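Local coordinates for protein GDNF family receptor alpha-3 (PDB 2GH0) that serves as a GPI-anchored receptor for artemin, a survival factor for peripheral neurons, whose binding leads to autophosphorylation and activation of the RET receptor, at residues C36-L50 with N83-A95. Residues are numbered along the deposited sequence; the frame is centred on the assembly and turned at random.
Sequences CSGPHCQRHVCLRQL and NTIAPNCALPPVA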
ATOM      1  N   CYS C  36     -19.376  17.663  20.874  1.00 34.79           N
ATOM      2  CA  CYS C  36     -20.083  18.894  21.085  1.00 36.16           C
ATOM      3  C   CYS C  36     -20.051  19.837  19.882  1.00 37.54           C
ATOM      4  O   CYS C  36     -20.612  20.933  19.953  1.00 37.15           O
ATOM      5  CB  CYS C  36     -19.516  19.598  22.306  1.00 34.92           C
ATOM      6  SG  CYS C  36     -19.620  18.690  23.863  1.00 35.52           S
ATOM      7  N   SER C  37     -19.414  19.416  18.789  1.00 37.12           N
ATOM      8  CA  SER C  37     -19.318  20.199  17.557  1.00 39.51           C
ATOM      9  C   SER C  37     -20.560  20.142  16.657  1.00 41.72           C
ATOM     10  O   SER C  37     -21.247  19.113  16.544  1.00 40.47           O
ATOM     11  CB  SER C  37     -18.140  19.684  16.677  1.00 38.76           C
ATOM     12  OG  SER C  37     -16.915  19.900  17.342  1.00 41.98           O
ATOM     13  N   GLY C  38     -20.778  21.265  15.972  1.00 44.76           N
ATOM     14  CA  GLY C  38     -21.424  21.258  14.628  1.00 46.70           C
ATOM     15  C   GLY C  38     -22.837  21.683  14.851  1.00 48.95           C
ATOM     16  O   GLY C  38     -23.275  21.706  16.014  1.00 50.12           O
ATOM     17  N   PRO C  39     -23.568  22.027  13.768  1.00 49.89           N
ATOM     18  CA  PRO C  39     -24.960  22.354  14.012  1.00 50.85           C
ATOM     19  C   PRO C  39     -25.688  21.089  14.468  1.00 51.55           C
ATOM     20  O   PRO C  39     -26.750  21.177  15.095  1.00 52.28           O
ATOM     21  CB  PRO C  39     -25.468  22.804  12.625  1.00 50.64           C
ATOM     22  CG  PRO C  39     -24.538  22.180  11.646  1.00 50.03           C
ATOM     23  CD  PRO C  39     -23.211  22.114  12.335  1.00 49.90           C
ATOM     24  N   HIS C  40     -25.108  19.937  14.117  1.00 51.67           N
ATOM     25  CA  HIS C  40     -25.535  18.622  14.567  1.00 52.25           C
ATOM     26  C   HIS C  40     -25.580  18.564  16.107  1.00 51.89           C
ATOM     27  O   HIS C  40     -26.438  19.164  16.744  1.00 53.14           O
ATOM     28  CB  HIS C  40     -24.535  17.554  14.061  1.00 53.44           C
ATOM     29  CG  HIS C  40     -24.327  17.519  12.563  1.00 55.66           C
ATOM     30  ND1 HIS C  40     -23.530  18.428  11.894  1.00 57.64           N
ATOM     31  CD2 HIS C  40     -24.754  16.638  11.622  1.00 57.68           C
ATOM     32  CE1 HIS C  40     -23.509  18.132  10.604  1.00 58.58           C
ATOM     33  NE2 HIS C  40     -24.244  17.049  10.412  1.00 58.64           N
ATOM     34  N   CYS C  41     -24.592  17.875  16.678  1.00 50.06           N
ATOM     35  CA  CYS C  41     -24.462  17.520  18.083  1.00 47.48           C
ATOM     36  C   CYS C  41     -25.643  16.780  18.706  1.00 45.95           C
ATOM     37  O   CYS C  41     -26.770  17.278  18.777  1.00 46.16           O
ATOM     38  CB  CYS C  41     -23.936  18.692  18.948  1.00 47.12           C
ATOM     39  SG  CYS C  41     -25.102  19.307  20.199  1.00 49.03           S
ATOM     40  N   GLN C  42     -25.371  15.557  19.133  1.00 44.33           N
ATOM     41  CA  GLN C  42     -26.282  14.826  19.996  1.00 43.98           C
ATOM     42  C   GLN C  42     -26.014  15.372  21.382  1.00 42.41           C
ATOM     43  O   GLN C  42     -24.926  15.170  21.905  1.00 41.12           O
ATOM     44  CB  GLN C  42     -25.983  13.327  19.967  1.00 44.49           C
ATOM     45  CG  GLN C  42     -26.498  12.594  18.699  1.00 48.49           C
ATOM     46  CD  GLN C  42     -25.627  12.878  17.493  1.00 53.39           C
ATOM     47  OE1 GLN C  42     -24.412  13.095  17.637  1.00 57.94           O
ATOM     48  NE2 GLN C  42     -26.229  12.887  16.294  1.00 55.56           N
ATOM     49  N   ARG C  43     -26.995  16.045  21.986  1.00 40.94           N
ATOM     50  CA  ARG C  43     -26.693  16.798  23.200  1.00 40.70           C
ATOM     51  C   ARG C  43     -26.267  15.889  24.358  1.00 39.17           C
ATOM     52  O   ARG C  43     -25.417  16.260  25.162  1.00 37.19           O
ATOM     53  CB  ARG C  43     -27.868  17.708  23.586  1.00 41.16           C
ATOM     54  CG  ARG C  43     -27.610  18.584  24.785  1.00 42.00           C
ATOM     55  CD  ARG C  43     -28.852  19.454  25.093  1.00 42.95           C
ATOM     56  NE  ARG C  43     -28.862  19.815  26.496  1.00 50.75           N
ATOM     57  CZ  ARG C  43     -29.613  19.215  27.421  1.00 57.29           C
ATOM     58  NH1 ARG C  43     -30.437  18.215  27.072  1.00 56.95           N
ATOM     59  NH2 ARG C  43     -29.542  19.624  28.704  1.00 59.51           N
ATOM     60  N   HIS C  44     -26.889  14.710  24.454  1.00 38.56           N
ATOM     61  CA  HIS C  44     -26.579  13.764  25.534  1.00 37.94           C
ATOM     62  C   HIS C  44     -25.159  13.163  25.445  1.00 36.29           C
ATOM     63  O   HIS C  44     -24.543  12.833  26.470  1.00 34.70           O
ATOM     64  CB  HIS C  44     -27.631  12.664  25.610  1.00 39.12           C
ATOM     65  CG  HIS C  44     -27.697  11.797  24.397  1.00 41.95           C
ATOM     66  ND1 HIS C  44     -28.418  12.137  23.267  1.00 44.71           N
ATOM     67  CD2 HIS C  44     -27.162  10.574  24.148  1.00 46.32           C
ATOM     68  CE1 HIS C  44     -28.311  11.166  22.374  1.00 45.91           C
ATOM     69  NE2 HIS C  44     -27.559  10.205  22.884  1.00 44.83           N
ATOM     70  N   VAL C  45     -24.647  13.035  24.229  1.00 34.31           N
ATOM     71  CA  VAL C  45     -23.298  12.519  24.056  1.00 34.50           C
ATOM     72  C   VAL C  45     -22.332  13.631  24.445  1.00 33.42           C
ATOM     73  O   VAL C  45     -21.375  13.395  25.129  1.00 33.16           O
ATOM     74  CB  VAL C  45     -23.029  12.061  22.623  1.00 35.14           C
ATOM     75  CG1 VAL C  45     -21.601  11.496  22.500  1.00 34.29           C
ATOM     76  CG2 VAL C  45     -24.027  11.008  22.243  1.00 32.73           C
ATOM     77  N   CYS C  46     -22.615  14.854  24.023  1.00 33.76           N
ATOM     78  CA  CYS C  46     -21.758  16.009  24.437  1.00 33.55           C
ATOM     79  C   CYS C  46     -21.698  16.131  25.950  1.00 34.01           C
ATOM     80  O   CYS C  46     -20.630  16.278  26.563  1.00 33.53           O
ATOM     81  CB  CYS C  46     -22.299  17.274  23.771  1.00 33.93           C
ATOM     82  SG  CYS C  46     -21.603  18.831  24.395  1.00 35.89           S
ATOM     83  N   LEU C  47     -22.860  16.022  26.591  1.00 33.38           N
ATOM     84  CA  LEU C  47     -22.934  16.177  28.049  1.00 34.04           C
ATOM     85  C   LEU C  47     -22.098  15.067  28.715  1.00 32.14           C
ATOM     86  O   LEU C  47     -21.382  15.316  29.659  1.00 33.98           O
ATOM     87  CB  LEU C  47     -24.424  16.056  28.469  1.00 33.93           C
ATOM     88  CG  LEU C  47     -25.265  17.244  28.858  1.00 36.58           C
ATOM     89  CD1 LEU C  47     -24.699  18.666  28.565  1.00 38.31           C
ATOM     90  CD2 LEU C  47     -26.809  16.969  28.546  1.00 35.03           C
ATOM     91  N   ARG C  48     -22.201  13.849  28.224  1.00 32.89           N
ATOM     92  CA  ARG C  48     -21.491  12.707  28.789  1.00 33.56           C
ATOM     93  C   ARG C  48     -19.956  12.879  28.618  1.00 34.57           C
ATOM     94  O   ARG C  48     -19.179  12.573  29.525  1.00 35.28           O
ATOM     95  CB  ARG C  48     -21.925  11.418  28.068  1.00 35.22           C
ATOM     96  CG  ARG C  48     -21.213  10.160  28.548  1.00 39.49           C
ATOM     97  CD  ARG C  48     -21.499   9.935  30.052  1.00 46.79           C
ATOM     98  NE  ARG C  48     -20.339  10.343  30.869  1.00 49.00           N
ATOM     99  CZ  ARG C  48     -20.259  10.229  32.194  1.00 49.27           C
ATOM    100  NH1 ARG C  48     -21.273   9.722  32.908  1.00 52.24           N
ATOM    101  NH2 ARG C  48     -19.148  10.577  32.804  1.00 49.65           N
ATOM    102  N   GLN C  49     -19.542  13.406  27.477  1.00 33.33           N
ATOM    103  CA  GLN C  49     -18.071  13.667  27.259  1.00 32.71           C
ATOM    104  C   GLN C  49     -17.554  14.809  28.129  1.00 32.31           C
ATOM    105  O   GLN C  49     -16.382  14.807  28.554  1.00 31.71           O
ATOM    106  CB  GLN C  49     -17.774  13.902  25.766  1.00 32.17           C
ATOM    107  CG  GLN C  49     -18.033  12.648  24.900  1.00 34.68           C
ATOM    108  CD  GLN C  49     -17.191  11.473  25.426  1.00 41.00           C
ATOM    109  OE1 GLN C  49     -15.973  11.562  25.510  1.00 48.91           O
ATOM    110  NE2 GLN C  49     -17.849  10.422  25.857  1.00 46.94           N
ATOM    111  N   LEU C  50     -18.390  15.811  28.387  1.00 31.54           N
ATOM    112  CA  LEU C  50     -18.062  16.871  29.373  1.00 31.68           C
ATOM    113  C   LEU C  50     -17.878  16.302  30.788  1.00 31.22           C
ATOM    114  O   LEU C  50     -16.893  16.639  31.494  1.00 32.10           O
ATOM    115  CB  LEU C  50     -19.119  18.019  29.348  1.00 31.81           C
ATOM    116  CG  LEU C  50     -19.014  18.954  28.126  1.00 32.11           C
ATOM    117  CD1 LEU C  50     -20.252  19.783  28.080  1.00 34.63           C
ATOM    118  CD2 LEU C  50     -17.786  19.898  28.215  1.00 31.01           C
ATOM    119  N   ASN C  83     -17.265  29.909  25.493  1.00 32.85           N
ATOM    120  CA  ASN C  83     -17.606  28.770  24.607  1.00 33.32           C
ATOM    121  C   ASN C  83     -16.808  27.506  24.755  1.00 33.27           C
ATOM    122  O   ASN C  83     -17.030  26.539  23.996  1.00 31.03           O
ATOM    123  CB  ASN C  83     -17.575  29.235  23.160  1.00 31.99           C
ATOM    124  CG  ASN C  83     -18.737  30.196  22.870  1.00 38.64           C
ATOM    125  OD1 ASN C  83     -19.862  29.745  22.697  1.00 40.83           O
ATOM    126  ND2 ASN C  83     -18.490  31.511  22.937  1.00 39.66           N
ATOM    127  N   THR C  84     -15.913  27.524  25.737  1.00 32.84           N
ATOM    128  CA  THR C  84     -15.057  26.392  26.023  1.00 32.67           C
ATOM    129  C   THR C  84     -15.803  25.087  26.260  1.00 33.85           C
ATOM    130  O   THR C  84     -15.336  24.045  25.770  1.00 33.93           O
ATOM    131  CB  THR C  84     -14.010  26.733  27.109  1.00 33.48           C
ATOM    132  OG1 THR C  84     -13.100  27.675  26.554  1.00 33.29           O
ATOM    133  CG2 THR C  84     -13.246  25.496  27.575  1.00 33.14           C
ATOM    134  N   ILE C  85     -16.947  25.111  26.979  1.00 32.61           N
ATOM    135  CA  ILE C  85     -17.745  23.896  27.183  1.00 35.13           C
ATOM    136  C   ILE C  85     -18.791  23.658  26.091  1.00 34.85           C
ATOM    137  O   ILE C  85     -19.695  22.829  26.256  1.00 35.84           O
ATOM    138  CB  ILE C  85     -18.452  23.830  28.623  1.00 35.82           C
ATOM    139  CG1 ILE C  85     -19.462  24.984  28.913  1.00 43.17           C
ATOM    140  CG2 ILE C  85     -17.411  23.714  29.762  1.00 40.97           C
ATOM    141  CD1 ILE C  85     -20.240  24.787  30.132  1.00 46.92           C
ATOM    142  N   ALA C  86     -18.689  24.398  24.985  1.00 35.05           N
ATOM    143  CA  ALA C  86     -19.652  24.265  23.856  1.00 34.35           C
ATOM    144  C   ALA C  86     -21.135  24.440  24.326  1.00 35.17           C
ATOM    145  O   ALA C  86     -21.946  23.523  24.146  1.00 34.36           O
ATOM    146  CB  ALA C  86     -19.463  22.895  23.155  1.00 33.74           C
ATOM    147  N   PRO C  87     -21.497  25.616  24.891  1.00 35.09           N
ATOM    148  CA  PRO C  87     -22.865  25.799  25.476  1.00 35.82           C
ATOM    149  C   PRO C  87     -23.999  25.707  24.412  1.00 36.49           C
ATOM    150  O   PRO C  87     -25.152  25.251  24.702  1.00 36.66           O
ATOM    151  CB  PRO C  87     -22.792  27.206  26.149  1.00 35.02           C
ATOM    152  CG  PRO C  87     -21.651  27.950  25.383  1.00 34.72           C
ATOM    153  CD  PRO C  87     -20.663  26.834  25.009  1.00 35.07           C
ATOM    154  N   ASN C  88     -23.685  26.097  23.172  1.00 37.25           N
ATOM    155  CA  ASN C  88     -24.680  25.986  22.071  1.00 39.38           C
ATOM    156  C   ASN C  88     -25.078  24.540  21.810  1.00 39.09           C
ATOM    157  O   ASN C  88     -26.105  24.279  21.220  1.00 39.37           O
ATOM    158  CB  ASN C  88     -24.147  26.643  20.794  1.00 40.16           C
ATOM    159  CG  ASN C  88     -24.061  28.175  20.927  1.00 44.41           C
ATOM    160  OD1 ASN C  88     -24.907  28.792  21.570  1.00 51.84           O
ATOM    161  ND2 ASN C  88     -23.050  28.779  20.317  1.00 46.65           N
ATOM    162  N   CYS C  89     -24.231  23.604  22.236  1.00 39.31           N
ATOM    163  CA  CYS C  89     -24.589  22.220  22.201  1.00 38.59           C
ATOM    164  C   CYS C  89     -25.082  21.693  23.532  1.00 38.48           C
ATOM    165  O   CYS C  89     -26.063  20.942  23.551  1.00 37.76           O
ATOM    166  CB  CYS C  89     -23.422  21.337  21.752  1.00 40.07           C
ATOM    167  SG  CYS C  89     -23.918  19.583  21.829  1.00 42.24           S
ATOM    168  N   ALA C  90     -24.363  22.012  24.610  1.00 36.38           N
ATOM    169  CA  ALA C  90     -24.567  21.418  25.935  1.00 37.32           C
ATOM    170  C   ALA C  90     -25.874  21.900  26.578  1.00 38.43           C
ATOM    171  O   ALA C  90     -26.469  21.187  27.365  1.00 39.33           O
ATOM    172  CB  ALA C  90     -23.404  21.765  26.861  1.00 37.28           C
ATOM    173  N   LEU C  91     -26.284  23.112  26.255  1.00 38.30           N
ATOM    174  CA  LEU C  91     -27.460  23.724  26.929  1.00 40.24           C
ATOM    175  C   LEU C  91     -28.677  23.736  26.019  1.00 41.48           C
ATOM    176  O   LEU C  91     -28.541  24.010  24.829  1.00 41.09           O
ATOM    177  CB  LEU C  91     -27.097  25.132  27.388  1.00 39.65           C
ATOM    178  CG  LEU C  91     -25.808  25.289  28.218  1.00 40.99           C
ATOM    179  CD1 LEU C  91     -25.554  26.780  28.531  1.00 41.18           C
ATOM    180  CD2 LEU C  91     -25.975  24.533  29.471  1.00 41.85           C
ATOM    181  N   PRO C  92     -29.887  23.454  26.587  1.00 43.65           N
ATOM    182  CA  PRO C  92     -31.153  23.575  25.869  1.00 45.04           C
ATOM    183  C   PRO C  92     -31.264  24.941  25.228  1.00 45.39           C
ATOM    184  O   PRO C  92     -30.795  25.895  25.787  1.00 45.90           O
ATOM    185  CB  PRO C  92     -32.198  23.416  26.979  1.00 45.29           C
ATOM    186  CG  PRO C  92     -31.539  22.503  27.965  1.00 45.68           C
ATOM    187  CD  PRO C  92     -30.086  22.985  27.974  1.00 43.66           C
ATOM    188  N   PRO C  93     -31.860  25.033  24.033  1.00 46.92           N
ATOM    189  CA  PRO C  93     -31.957  26.383  23.432  1.00 47.05           C
ATOM    190  C   PRO C  93     -33.039  27.252  24.095  1.00 47.12           C
ATOM    191  O   PRO C  93     -33.014  28.493  23.962  1.00 48.10           O
ATOM    192  CB  PRO C  93     -32.316  26.091  21.977  1.00 47.08           C
ATOM    193  CG  PRO C  93     -33.059  24.775  22.045  1.00 48.09           C
ATOM    194  CD  PRO C  93     -32.424  23.987  23.165  1.00 46.28           C
ATOM    195  N   VAL C  94     -33.963  26.623  24.820  1.00 45.43           N
ATOM    196  CA  VAL C  94     -34.893  27.403  25.664  1.00 45.21           C
ATOM    197  C   VAL C  94     -34.496  27.270  27.121  1.00 44.13           C
ATOM    198  O   VAL C  94     -34.430  26.140  27.631  1.00 44.55           O
ATOM    199  CB  VAL C  94     -36.349  26.944  25.501  1.00 45.32           C
ATOM    200  CG1 VAL C  94     -37.326  27.850  26.321  1.00 45.56           C
ATOM    201  CG2 VAL C  94     -36.734  26.882  24.007  1.00 45.34           C
ATOM    202  N   ALA C  95     -34.229  28.409  27.779  1.00 42.37           N
ATOM    203  CA  ALA C  95     -33.934  28.423  29.220  1.00 40.33           C
ATOM    204  C   ALA C  95     -35.213  28.185  30.021  1.00 39.13           C
ATOM    205  O   ALA C  95     -36.175  28.971  29.910  1.00 39.61           O
ATOM    206  CB  ALA C  95     -33.290  29.729  29.619  1.00 41.45           C
TER
HETATM  207  O   HOH W   1     -27.125  21.027  30.492  1.00 44.78           O
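With chi1 at 177°, Cys89 swings its sulfur away from its own amide nitrogen and onto Cys41 SG, 2.0 Å off, while the extended chain of Arg43, its CG turned away from N in the same manner, runs out past the backbone of Cys89 toward Ala90. The disulfide pairs the loop before helix 43-56 with the short helix 87-90 in the first GDNF/GAS1 domain of this receptor fragment, a helical fold rich in disulfides. A second bridge, Cys36 to Cys46, packs directly against it: Cys46 SG lies 3.5 Å from Cys89 SG, and Cys36 CB presses on Ala86 CB at 3.4 Å, tighter than ordinary van der Waals contact.

Beyond the sulfurs, Arg43 NE donates to Ala90 O over 2.9 Å with an N-H...O angle of 149°. The donor approaches from above the carbonyl plane, 58° out of it. A water also donates to Ala90 O and weakly accepts from Arg43 NH2, giving this carbonyl a second donor. The guanidinium is sandwiched between Leu47 CD2 over the centre of one face and Pro92 CG toward the rim of the other, which should restrict its rotation.

Further along helix 43-56, the side chain of Leu50 lies across that of Ile85 and also packs on Tyr32 of helix 23-35. Leu50 CD2 meets Ile85 CB at 4.0 Å, while Leu50 CD1 lies 3.6 Å from Ile85 O and also touches Ala90 CB at 3.9 Å.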